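Soluble lytic murein transglycosylase (Escherichia coli, PDB 1QSA) cleaves the glycosidic bonds between N-acetylmuramic acid and N-acetylglucosamine in peptidoglycan, leaving a 1,6-anhydro bond in the muramic acid product. Local coordinates at residues A[503-506]-A[507-511]; A[512-516]-A[517-521]. One frame throughout, in Å; residues are numbered along the deposited sequence.

Contact 1: residues A[503-506]-A[507-511]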
loop_
_atom_site.group_PDB
_atom_site.type_symbol
_atom_site.label_atom_id
_atom_site.label_comp_id
_atom_site.label_asym_id
_atom_site.label_seq_id
_atom_site.Cartn_x
_atom_site.Cartn_y
_atom_site.Cartn_z
ATOM N N THR A 503 -8.491 -18.702 -12.734
ATOM C CA THR A 503 -8.436 -19.797 -13.699
ATOM C C THR A 503 -8.269 -21.144 -12.992
ATOM O O THR A 503 -8.987 -22.107 -13.283
ATOM C CB THR A 503 -7.269 -19.581 -14.693
ATOM O OG1 THR A 503 -7.499 -18.382 -15.436
ATOM C CG2 THR A 503 -7.164 -20.748 -15.666
ATOM N N HIS A 504 -7.356 -21.195 -12.026
ATOM C CA HIS A 504 -7.091 -22.416 -11.277
ATOM C C HIS A 504 -8.295 -22.851 -10.432
ATOM O O HIS A 504 -8.626 -24.031 -10.370
ATOM C CB HIS A 504 -5.857 -22.207 -10.394
ATOM C CG HIS A 504 -5.350 -23.459 -9.751
ATOM N ND1 HIS A 504 -4.814 -23.476 -8.480
ATOM C CD2 HIS A 504 -5.271 -24.731 -10.211
ATOM C CE1 HIS A 504 -4.421 -24.704 -8.187
ATOM N NE2 HIS A 504 -4.687 -25.482 -9.221
ATOM N N THR A 505 -8.978 -21.879 -9.830
ATOM C CA THR A 505 -10.148 -22.140 -8.985
ATOM C C THR A 505 -11.328 -22.658 -9.814
ATOM O O THR A 505 -12.000 -23.619 -9.440
ATOM C CB THR A 505 -10.552 -20.848 -8.217
ATOM O OG1 THR A 505 -9.509 -20.507 -7.296
ATOM C CG2 THR A 505 -11.847 -21.053 -7.444
ATOM N N VAL A 506 -11.577 -22.004 -10.942
ATOM C CA VAL A 506 -12.654 -22.401 -11.839
ATOM C C VAL A 506 -12.443 -23.841 -12.322
ATOM O O VAL A 506 -13.401 -24.604 -12.425
ATOM C CB VAL A 506 -12.739 -21.395 -13.013
ATOM C CG1 VAL A 506 -13.481 -21.968 -14.201
ATOM C CG2 VAL A 506 -13.382 -20.096 -12.502
ATOM N N LYS A 507 -11.194 -24.236 -12.549
ATOM C CA LYS A 507 -10.921 -25.614 -12.978
ATOM C C LYS A 507 -11.104 -26.611 -11.824
ATOM O O LYS A 507 -11.774 -27.643 -11.974
ATOM C CB LYS A 507 -9.514 -25.738 -13.550
ATOM C CG LYS A 507 -9.134 -27.172 -13.935
ATOM C CD LYS A 507 -7.801 -27.191 -14.641
ATOM C CE LYS A 507 -7.418 -28.599 -15.083
ATOM N NZ LYS A 507 -6.161 -28.570 -15.890
ATOM N N MET A 508 -10.544 -26.277 -10.659
ATOM C CA MET A 508 -10.640 -27.144 -9.482
ATOM C C MET A 508 -12.072 -27.410 -9.012
ATOM O O MET A 508 -12.391 -28.526 -8.600
ATOM C CB MET A 508 -9.857 -26.542 -8.302
ATOM C CG MET A 508 -8.372 -26.891 -8.229
ATOM S SD MET A 508 -7.638 -26.481 -6.596
ATOM C CE MET A 508 -9.110 -26.111 -5.628
ATOM N N PHE A 509 -12.923 -26.386 -9.064
ATOM C CA PHE A 509 -14.305 -26.464 -8.596
ATOM C C PHE A 509 -15.321 -26.706 -9.727
ATOM O O PHE A 509 -16.520 -26.778 -9.460
ATOM C CB PHE A 509 -14.710 -25.144 -7.901
ATOM C CG PHE A 509 -14.177 -24.973 -6.495
ATOM C CD1 PHE A 509 -12.807 -24.767 -6.259
ATOM C CD2 PHE A 509 -15.054 -25.018 -5.399
ATOM C CE1 PHE A 509 -12.319 -24.621 -4.964
ATOM C CE2 PHE A 509 -14.577 -24.873 -4.085
ATOM C CZ PHE A 509 -13.209 -24.677 -3.867
ATOM N N SER A 510 -14.847 -26.761 -10.970
ATOM C CA SER A 510 -15.720 -26.957 -12.139
ATOM C C SER A 510 -16.825 -25.892 -12.164
ATOM O O SER A 510 -18.030 -26.197 -12.218
ATOM C CB SER A 510 -16.313 -28.363 -12.136
ATOM O OG SER A 510 -15.287 -29.338 -12.141
ATOM N N ILE A 511 -16.393 -24.638 -12.030
ATOM C CA ILE A 511 -17.294 -23.487 -12.042
ATOM C C ILE A 511 -17.536 -23.095 -13.493
ATOM O O ILE A 511 -16.589 -22.907 -14.262
ATOM C CB ILE A 511 -16.648 -22.289 -11.301
ATOM C CG1 ILE A 511 -16.340 -22.692 -9.856
ATOM C CG2 ILE A 511 -17.533 -21.038 -11.405
ATOM C CD1 ILE A 511 -15.555 -21.627 -9.056
HETATM O O HOH W 1 -14.855 -25.196 -15.362
#

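Contact 2: residues A[512-516]-A[517-521]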
loop_
_atom_site.group_PDB
_atom_site.type_symbol
_atom_site.label_atom_id
_atom_site.label_comp_id
_atom_site.label_asym_id
_atom_site.label_seq_id
_atom_site.Cartn_x
_atom_site.Cartn_y
_atom_site.Cartn_z
ATOM N N PRO A 512 -18.809 -22.962 -13.886
ATOM C CA PRO A 512 -19.159 -22.591 -15.257
ATOM C C PRO A 512 -19.197 -21.079 -15.513
ATOM O O PRO A 512 -19.297 -20.281 -14.577
ATOM C CB PRO A 512 -20.568 -23.169 -15.404
ATOM C CG PRO A 512 -21.165 -22.927 -14.052
ATOM C CD PRO A 512 -20.019 -23.178 -13.065
ATOM N N GLY A 513 -19.101 -20.712 -16.788
ATOM C CA GLY A 513 -19.220 -19.322 -17.197
ATOM C C GLY A 513 -18.100 -18.316 -17.117
ATOM O O GLY A 513 -18.326 -17.147 -17.435
ATOM N N TYR A 514 -16.904 -18.750 -16.745
ATOM C CA TYR A 514 -15.771 -17.840 -16.636
ATOM C C TYR A 514 -14.818 -17.932 -17.835
ATOM O O TYR A 514 -14.217 -18.976 -18.083
ATOM C CB TYR A 514 -15.007 -18.118 -15.331
ATOM C CG TYR A 514 -13.868 -17.156 -15.081
ATOM C CD1 TYR A 514 -14.120 -15.838 -14.686
ATOM C CD2 TYR A 514 -12.536 -17.555 -15.233
ATOM C CE1 TYR A 514 -13.077 -14.947 -14.447
ATOM C CE2 TYR A 514 -11.483 -16.662 -15.001
ATOM C CZ TYR A 514 -11.769 -15.363 -14.607
ATOM O OH TYR A 514 -10.744 -14.477 -14.356
ATOM N N SER A 515 -14.633 -16.817 -18.534
ATOM C CA SER A 515 -13.743 -16.789 -19.695
ATOM C C SER A 515 -12.740 -15.631 -19.751
ATOM O O SER A 515 -11.803 -15.678 -20.547
ATOM C CB SER A 515 -14.567 -16.815 -20.992
ATOM O OG SER A 515 -15.436 -15.697 -21.073
ATOM N N SER A 516 -12.889 -14.624 -18.890
ATOM C CA SER A 516 -11.978 -13.477 -18.921
ATOM C C SER A 516 -11.819 -12.793 -17.557
ATOM O O SER A 516 -12.791 -12.648 -16.822
ATOM C CB SER A 516 -12.509 -12.470 -19.951
ATOM O OG SER A 516 -11.948 -11.185 -19.792
ATOM N N PRO A 517 -10.595 -12.336 -17.223
ATOM C CA PRO A 517 -10.322 -11.664 -15.946
ATOM C C PRO A 517 -11.172 -10.415 -15.748
ATOM O O PRO A 517 -11.366 -9.971 -14.619
ATOM C CB PRO A 517 -8.838 -11.301 -16.045
ATOM C CG PRO A 517 -8.282 -12.289 -16.994
ATOM C CD PRO A 517 -9.365 -12.456 -18.025
ATOM N N GLY A 518 -11.676 -9.844 -16.845
ATOM C CA GLY A 518 -12.522 -8.661 -16.740
ATOM C C GLY A 518 -13.814 -8.943 -15.976
ATOM O O GLY A 518 -14.392 -8.034 -15.364
ATOM N N GLN A 519 -14.225 -10.212 -15.953
ATOM C CA GLN A 519 -15.443 -10.616 -15.258
ATOM C C GLN A 519 -15.261 -10.513 -13.735
ATOM O O GLN A 519 -16.242 -10.502 -12.988
ATOM C CB GLN A 519 -15.816 -12.048 -15.617
ATOM C CG GLN A 519 -16.240 -12.244 -17.065
ATOM C CD GLN A 519 -16.446 -13.706 -17.367
ATOM O OE1 GLN A 519 -15.586 -14.342 -17.956
ATOM N NE2 GLN A 519 -17.556 -14.264 -16.902
ATOM N N LEU A 520 -14.011 -10.442 -13.290
ATOM C CA LEU A 520 -13.707 -10.345 -11.860
ATOM C C LEU A 520 -14.183 -9.005 -11.278
ATOM O O LEU A 520 -14.282 -8.849 -10.064
ATOM C CB LEU A 520 -12.207 -10.571 -11.607
ATOM C CG LEU A 520 -11.707 -11.970 -11.998
ATOM C CD1 LEU A 520 -10.195 -12.066 -11.792
ATOM C CD2 LEU A 520 -12.434 -13.028 -11.130
ATOM N N LEU A 521 -14.501 -8.046 -12.148
ATOM C CA LEU A 521 -15.006 -6.759 -11.691
ATOM C C LEU A 521 -16.508 -6.784 -11.393
ATOM O O LEU A 521 -17.064 -5.798 -10.906
ATOM C CB LEU A 521 -14.664 -5.652 -12.694
ATOM C CG LEU A 521 -13.170 -5.455 -12.954
ATOM C CD1 LEU A 521 -12.982 -4.271 -13.898
ATOM C CD2 LEU A 521 -12.409 -5.225 -11.664
HETATM O O HOH W 2 -9.926 -9.397 -19.369
#

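Contact 1: residues A[503-506]-A[507-511]
Phe509 N gives its hydrogen to Thr505 O at 2.9 Å, and two residues on, Ile511 N bonds to Val506 O at 3.0 Å. The second bond spans five residues rather than four and lies in the carbonyl plane, on a lone pair of Val506 O. A water also donates to Ile511 O and, weakly, to Val506 O, tying the two carbonyls together. Met508 N to His504 O (3.0 Å) and Lys507 N to Thr503 O belong to the regular turn before. The change of pattern is a Schellman motif closing helix 499-509: Ser510 turns the chain with a positive phi of 55°, which glycine takes most easily but serine can also adopt, and its polar side chain suits the exposed bend. Ile511, still part of the motif, packs back on Val506, the hydrophobic pair that commonly accompanies it: CB lies 4.1 Å from Val506 CG2, the two side chains about at right angles. The methyl CD1 of Ile511 meets Thr505 CG2, which also touches the ring atom Phe509 CD1 at 4.0 Å. With CG2 anti to the backbone N (OG1 at chi1 -66°), Thr505 offers its methyl to both neighbours while OG1 bonds back to Thr501 O; threonine thus serves a buried site on both counts. On the exposed flank, in one of two modelled conformers, Met508 SD lies over one face of the His504 imidazole, 4.3 Å from its centroid, a sulfur-aromatic contact that is therefore not constant. Thr505, Met508 and Ile511 also touch helix 523-540.

Contact 2: residues A[512-516]-A[517-521]
Pro517 opens the 3-10 segment 517-521, its CA 3.3 Å from Tyr514 OH; its ring holds phi near the -59° found here, which suits a first turn and needs no N-H there. At Gly518 a water accepts weakly from the backbone N and, in one conformer of Ser516, also bonds to OG. Gln519 N then closes the turn on Ser516 O at 3.0 Å. The side chain of Gln519 runs back, extended beyond CG (chi2 174°), along the preceding loop. Its OE1 takes two backbone hydrogens, from Ser515 N at 2.7 Å and Ser516 N at 2.9 Å, both in its carbonyl plane, while NE2 donates almost straight to Gly513 O at 3.0 Å. Glutamine suits the place because one flat amide both accepts and donates. A leucine here would probably leave Ser515 N, Ser516 N and Gly513 O without these partners and let the loop shift. The amide lies obliquely by the Tyr514 ring, their planes 26° apart. Leu520 brings CD2 to Tyr514 CE1 at 3.9 Å, the two side chains crossing at about a right angle. Tyr514 and Leu520 both pack between helix 499-509, at Ala502, and helix 523-540, at Ile529.

In the fold
Both contacts lie at the surface of the Slt-type domain: contact 1 ends helix 499-509, and contact 2 forms the loop and 3-10 turn leading to helix 523-540. Each has one buried residue, Thr505 in the first and Leu520 in the second; both touch helix 523-540, Thr505 from helix 499-509 itself and Leu520 from the connection. Their chemistry differs with their place. In 503-511 backbone groups satisfy one another as a helix stops; in contact 2, where 512-516 has no regular structure, the Gln519 amide does much of that work. Val506 CG2 packs on Tyr514 CB at 3.8 Å. Contact 2 lies nearer the probable catalytic Glu478, whose side chain is about 12 Å from that of Leu520.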